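Glutathione S-transferase 5 (Caenorhabditis elegans, PDB 1ZL9) conjugates reduced glutathione to a wide range of hydrophobic electrophiles, from outside the worm and within, and may help detoxify reactive oxygen species during bacterial infection. Local coordinates at residues R19-Y24 / I158-A163; F108-G113 / G117-L122. All coordinates share one frame; numbering follows the deposited sequence.

Interaction 1 (R19-Y24 / I158-A163); sequences RQIFAY and IDLAIA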
loop_
_atom_site.group_PDB
_atom_site.type_symbol
_atom_site.label_atom_id
_atom_site.label_comp_id
_atom_site.label_asym_id
_atom_site.label_seq_id
_atom_site.Cartn_x
_atom_site.Cartn_y
_atom_site.Cartn_z
ATOM N N ARG A 19 -14.269 8.061 6.103
ATOM C CA ARG A 19 -15.450 8.635 6.723
ATOM C C ARG A 19 -15.222 8.827 8.234
ATOM O O ARG A 19 -15.669 9.803 8.825
ATOM C CB ARG A 19 -16.660 7.716 6.526
ATOM C CG ARG A 19 -17.005 7.380 5.084
ATOM C CD ARG A 19 -18.412 6.829 4.996
ATOM N NE ARG A 19 -18.802 6.438 3.662
ATOM C CZ ARG A 19 -18.760 5.216 3.186
ATOM N NH1 ARG A 19 -18.380 4.205 3.941
ATOM N NH2 ARG A 19 -19.163 4.989 1.948
ATOM N N GLN A 20 -14.520 7.895 8.842
ATOM C CA GLN A 20 -14.272 7.945 10.292
ATOM C C GLN A 20 -13.229 9.000 10.661
ATOM O O GLN A 20 -13.318 9.627 11.697
ATOM C CB GLN A 20 -13.915 6.580 10.836
ATOM C CG GLN A 20 -15.154 5.626 10.810
ATOM C CD GLN A 20 -14.976 4.334 11.585
ATOM O OE1 GLN A 20 -14.097 4.233 12.424
ATOM N NE2 GLN A 20 -15.878 3.379 11.364
ATOM N N ILE A 21 -12.254 9.200 9.784
ATOM C CA ILE A 21 -11.311 10.294 9.957
ATOM C C ILE A 21 -12.046 11.611 9.928
ATOM O O ILE A 21 -11.862 12.471 10.799
ATOM C CB ILE A 21 -10.212 10.258 8.866
ATOM C CG1 ILE A 21 -9.290 9.075 9.090
ATOM C CG2 ILE A 21 -9.492 11.574 8.745
ATOM C CD1 ILE A 21 -8.349 8.742 7.894
ATOM N N PHE A 22 -12.894 11.791 8.939
ATOM C CA PHE A 22 -13.710 12.992 8.908
ATOM C C PHE A 22 -14.606 13.147 10.143
ATOM O O PHE A 22 -14.736 14.280 10.679
ATOM C CB PHE A 22 -14.631 13.042 7.701
ATOM C CG PHE A 22 -13.957 13.324 6.388
ATOM C CD1 PHE A 22 -13.115 14.425 6.197
ATOM C CD2 PHE A 22 -14.220 12.499 5.311
ATOM C CE1 PHE A 22 -12.542 14.677 4.981
ATOM C CE2 PHE A 22 -13.677 12.774 4.053
ATOM C CZ PHE A 22 -12.835 13.839 3.874
ATOM N N ALA A 23 -15.245 12.055 10.595
ATOM C CA ALA A 23 -16.063 12.090 11.780
ATOM C C ALA A 23 -15.221 12.478 12.982
ATOM O O ALA A 23 -15.650 13.315 13.766
ATOM C CB ALA A 23 -16.793 10.747 12.038
ATOM N N TYR A 24 -14.065 11.843 13.182
ATOM C CA TYR A 24 -13.184 12.208 14.299
ATOM C C TYR A 24 -12.841 13.684 14.333
ATOM O O TYR A 24 -12.912 14.353 15.385
ATOM C CB TYR A 24 -11.868 11.439 14.274
ATOM C CG TYR A 24 -11.050 11.662 15.515
ATOM C CD1 TYR A 24 -9.966 12.519 15.494
ATOM C CD2 TYR A 24 -11.361 11.031 16.676
ATOM C CE1 TYR A 24 -9.233 12.747 16.610
ATOM C CE2 TYR A 24 -10.650 11.275 17.832
ATOM C CZ TYR A 24 -9.567 12.152 17.781
ATOM O OH TYR A 24 -8.820 12.413 18.913
ATOM N N ILE A 158 -4.975 3.845 11.620
ATOM C CA ILE A 158 -4.926 2.395 11.554
ATOM C C ILE A 158 -5.716 1.817 12.718
ATOM O O ILE A 158 -6.294 0.756 12.567
ATOM C CB ILE A 158 -3.461 1.848 11.402
ATOM C CG1 ILE A 158 -3.472 0.350 11.017
ATOM C CG2 ILE A 158 -2.615 2.058 12.693
ATOM C CD1 ILE A 158 -4.089 -0.003 9.684
ATOM N N ASP A 159 -5.790 2.526 13.855
ATOM C CA ASP A 159 -6.705 2.123 14.940
ATOM C C ASP A 159 -8.164 2.080 14.432
ATOM O O ASP A 159 -8.922 1.180 14.753
ATOM C CB ASP A 159 -6.654 3.091 16.076
ATOM C CG ASP A 159 -5.364 3.035 16.860
ATOM O OD1 ASP A 159 -4.936 1.930 17.338
ATOM O OD2 ASP A 159 -4.783 4.107 17.110
ATOM N N LEU A 160 -8.556 3.119 13.691
ATOM C CA LEU A 160 -9.913 3.189 13.177
ATOM C C LEU A 160 -10.195 2.022 12.249
ATOM O O LEU A 160 -11.275 1.407 12.348
ATOM C CB LEU A 160 -10.187 4.525 12.425
ATOM C CG LEU A 160 -10.131 5.743 13.341
ATOM C CD1 LEU A 160 -10.112 7.030 12.553
ATOM C CD2 LEU A 160 -11.250 5.887 14.311
ATOM N N ALA A 161 -9.276 1.765 11.338
ATOM C CA ALA A 161 -9.466 0.700 10.346
ATOM C C ALA A 161 -9.502 -0.679 11.022
ATOM O O ALA A 161 -10.405 -1.507 10.745
ATOM C CB ALA A 161 -8.418 0.746 9.195
ATOM N N ILE A 162 -8.584 -0.914 11.943
ATOM C CA ILE A 162 -8.514 -2.230 12.546
ATOM C C ILE A 162 -9.702 -2.446 13.489
ATOM O O ILE A 162 -10.287 -3.508 13.532
ATOM C CB ILE A 162 -7.149 -2.393 13.295
ATOM C CG1 ILE A 162 -5.947 -2.444 12.294
ATOM C CG2 ILE A 162 -7.159 -3.577 14.174
ATOM C CD1 ILE A 162 -6.041 -3.510 11.224
ATOM N N ALA A 163 -10.036 -1.450 14.303
ATOM C CA ALA A 163 -11.218 -1.561 15.146
ATOM C C ALA A 163 -12.484 -1.818 14.379
ATOM O O ALA A 163 -13.306 -2.619 14.794
ATOM C CB ALA A 163 -11.429 -0.328 16.022
HETATM O O HOH W 1 -13.400 2.279 14.090
#

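Interaction 2 (F108-G113 / G117-L122); sequences FYAVMG and GDVETL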
loop_
_atom_site.group_PDB
_atom_site.type_symbol
_atom_site.label_atom_id
_atom_site.label_comp_id
_atom_site.label_asym_id
_atom_site.label_seq_id
_atom_site.Cartn_x
_atom_site.Cartn_y
_atom_site.Cartn_z
ATOM N N PHE A 108 -13.609 -13.541 1.815
ATOM C CA PHE A 108 -14.460 -12.349 1.915
ATOM C C PHE A 108 -15.386 -12.245 0.691
ATOM O O PHE A 108 -16.602 -11.992 0.811
ATOM C CB PHE A 108 -13.580 -11.122 1.992
ATOM C CG PHE A 108 -12.830 -10.970 3.332
ATOM C CD1 PHE A 108 -11.794 -10.057 3.437
ATOM C CD2 PHE A 108 -13.206 -11.688 4.463
ATOM C CE1 PHE A 108 -11.108 -9.888 4.660
ATOM C CE2 PHE A 108 -12.488 -11.516 5.739
ATOM C CZ PHE A 108 -11.455 -10.632 5.795
ATOM N N TYR A 109 -14.796 -12.479 -0.475
ATOM C CA TYR A 109 -15.541 -12.473 -1.725
ATOM C C TYR A 109 -16.636 -13.514 -1.814
ATOM O O TYR A 109 -17.697 -13.262 -2.424
ATOM C CB TYR A 109 -14.584 -12.684 -2.868
ATOM C CG TYR A 109 -14.146 -11.410 -3.444
ATOM C CD1 TYR A 109 -13.724 -10.373 -2.653
ATOM C CD2 TYR A 109 -14.110 -11.248 -4.827
ATOM C CE1 TYR A 109 -13.300 -9.168 -3.203
ATOM C CE2 TYR A 109 -13.691 -10.052 -5.390
ATOM C CZ TYR A 109 -13.307 -9.024 -4.574
ATOM O OH TYR A 109 -12.900 -7.855 -5.153
ATOM N N ALA A 110 -16.390 -14.681 -1.235
ATOM C CA ALA A 110 -17.402 -15.725 -1.250
ATOM C C ALA A 110 -18.577 -15.358 -0.349
ATOM O O ALA A 110 -19.728 -15.567 -0.708
ATOM C CB ALA A 110 -16.822 -17.079 -0.861
ATOM N N VAL A 111 -18.289 -14.837 0.827
ATOM C CA VAL A 111 -19.332 -14.405 1.752
ATOM C C VAL A 111 -20.178 -13.248 1.150
ATOM O O VAL A 111 -21.416 -13.182 1.295
ATOM C CB VAL A 111 -18.691 -13.980 3.104
ATOM C CG1 VAL A 111 -19.738 -13.351 3.979
ATOM C CG2 VAL A 111 -18.055 -15.219 3.822
ATOM N N MET A 112 -19.502 -12.317 0.495
ATOM C CA MET A 112 -20.186 -11.216 -0.143
ATOM C C MET A 112 -20.946 -11.588 -1.412
ATOM O O MET A 112 -21.729 -10.749 -1.887
ATOM C CB MET A 112 -19.206 -10.083 -0.461
ATOM C CG MET A 112 -18.581 -9.501 0.792
ATOM S SD MET A 112 -17.614 -7.995 0.490
ATOM C CE MET A 112 -16.270 -8.585 -0.244
ATOM N N GLY A 113 -20.736 -12.805 -1.942
ATOM C CA GLY A 113 -21.364 -13.298 -3.157
ATOM C C GLY A 113 -20.632 -12.933 -4.444
ATOM O O GLY A 113 -21.158 -13.096 -5.537
ATOM N N GLY A 117 -16.664 -20.648 -4.514
ATOM C CA GLY A 117 -16.064 -21.550 -3.542
ATOM C C GLY A 117 -16.949 -21.702 -2.341
ATOM O O GLY A 117 -17.809 -20.859 -2.069
ATOM N N ASP A 118 -16.657 -22.736 -1.570
ATOM C CA ASP A 118 -17.455 -23.087 -0.419
ATOM C C ASP A 118 -17.016 -22.257 0.781
ATOM O O ASP A 118 -15.821 -22.288 1.162
ATOM C CB ASP A 118 -17.289 -24.579 -0.146
ATOM C CG ASP A 118 -18.142 -25.031 0.995
ATOM O OD1 ASP A 118 -17.560 -25.382 2.043
ATOM O OD2 ASP A 118 -19.410 -25.064 0.946
ATOM N N VAL A 119 -17.970 -21.544 1.388
ATOM C CA VAL A 119 -17.669 -20.600 2.453
ATOM C C VAL A 119 -17.028 -21.314 3.612
ATOM O O VAL A 119 -16.043 -20.870 4.091
ATOM C CB VAL A 119 -18.917 -19.807 2.909
ATOM C CG1 VAL A 119 -18.633 -18.939 4.118
ATOM C CG2 VAL A 119 -19.395 -18.889 1.740
ATOM N N GLU A 120 -17.607 -22.418 4.071
ATOM C CA GLU A 120 -17.062 -23.161 5.194
ATOM C C GLU A 120 -15.620 -23.611 4.984
ATOM O O GLU A 120 -14.736 -23.473 5.843
ATOM C CB GLU A 120 -17.982 -24.374 5.447
ATOM C CG GLU A 120 -17.553 -25.269 6.567
ATOM C CD GLU A 120 -18.595 -26.373 6.845
ATOM O OE1 GLU A 120 -19.494 -26.118 7.712
ATOM O OE2 GLU A 120 -18.490 -27.443 6.185
ATOM N N THR A 121 -15.352 -24.083 3.809
ATOM C CA THR A 121 -14.025 -24.527 3.451
ATOM C C THR A 121 -13.024 -23.385 3.360
ATOM O O THR A 121 -11.925 -23.463 3.900
ATOM C CB THR A 121 -14.142 -25.331 2.129
ATOM O OG1 THR A 121 -14.981 -26.464 2.398
ATOM C CG2 THR A 121 -12.861 -25.849 1.690
ATOM N N LEU A 122 -13.429 -22.320 2.702
ATOM C CA LEU A 122 -12.614 -21.134 2.615
ATOM C C LEU A 122 -12.401 -20.539 3.977
ATOM O O LEU A 122 -11.300 -20.081 4.239
ATOM C CB LEU A 122 -13.235 -20.078 1.717
ATOM C CG LEU A 122 -13.231 -20.472 0.255
ATOM C CD1 LEU A 122 -14.185 -19.599 -0.509
ATOM C CD2 LEU A 122 -11.865 -20.420 -0.365
#

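Interaction 1 (R19-Y24 / I158-A163)
Leu160 reaches from its helix toward the helix holding Gln20 and Ile21, and its two methyl branches divide the work. Leu160 CD1 lies 4.1 Å from CG1 of Ile21, while Leu160 CD2 is 3.8 Å from OE1 of Gln20. With CG anti to its carbonyl carbon (chi1 -65°), the leucine fork opens over both neighbours. Gln20 and Leu160 run past each other in opposite directions, which puts the amide end of the glutamine beside the leucine CB, near the partner backbone. Ile21 meets the same leucine at a slant, flank against methyl. This is an interdomain contact of the glutathione transferase fold: helix 16-25 belongs to the thioredoxin-like N-terminal domain, helix 157-171 to the all-helical C-terminal one. Leucine and isoleucine suit a seam buried here, and Ile195 and Ile189 of the two following helices also pack on Leu160. Glutamine suits this buried place, since its CB can lie by leucine while its amide is satisfied by polar partners. Beyond CG the chain is extended (chi2 -168°), carrying Gln20 OE1 to a water 2.7 Å away. The water can also donate to Leu160 O, 2.9 Å away, and probably links the domains; Gln20 NE2 hydrogen-bonds Glu16 OE2.

Interaction 2 (F108-G113 / G117-L122)
Ala110 CB packs against Leu122 CD1, 3.7 Å away, where the last turn of helix 84-112 meets the first turn of helix 119-145. Together they form an alpha-alpha hairpin, two antiparallel helices joined by a short loop, in the all-helical C-terminal domain of the glutathione transferase fold. Alanine suits the tight approach: the CA atoms of Ala110 and Val119 are 6.1 Å apart, and a single methyl fits between leucine and valine. Leu122 keeps CG anti to its carbonyl carbon and CD1 anti to CA (chi2 164°), a stretched shape that delivers this methyl to Ala110. Val119 uses both branches. Val119 CG2 comes within 4.1 Å of Ala110 CB, while Val119 CG1, anti to the backbone N (chi1 174°), touches Val111 CG2 at 3.8 Å. The two valine side chains cross at about a right angle and touch through one methyl each; both residues are exposed at the surface. Tyr107 of helix 84-112 also packs on Val119 and Leu122. Glycines suit the turn between the helices: Gly113, with positive phi, closes the first helix in a Schellman motif, and Gly117 has backbone angles that would press a CB against the preceding carbonyl oxygen. Asp118 is the N-cap of the second helix; its CB points away from the first helix, leaving the carboxylate to serve its own turn. Asp118 OD1 accepts two bonds on its anti side, from opposite faces of the carboxylate plane: one from Thr121 N at 3.1 Å, the other from Thr121 OG1 at 2.8 Å.

In the fold
Interaction 1 joins the two domains in the interior, its centre about 7 Å from the centre of the chain, whereas interaction 2 lies within the C-terminal domain at the surface, about 20 Å out. Their centres are 27 Å apart and they do not touch. Along the sequence, both segments of interaction 2 fall in the 133 residues that separate 19-24 from 158-163, and helix 119-145 leads from the hairpin turn to helix 157-171. Interaction 1 is the nearer to glutathione, yet not in the site: the Ile21 side chain is about 13 Å from the bound ligand and about 10 Å from that of Ser66, which lines its pocket. Interaction 2 is remote from the glutathione pocket.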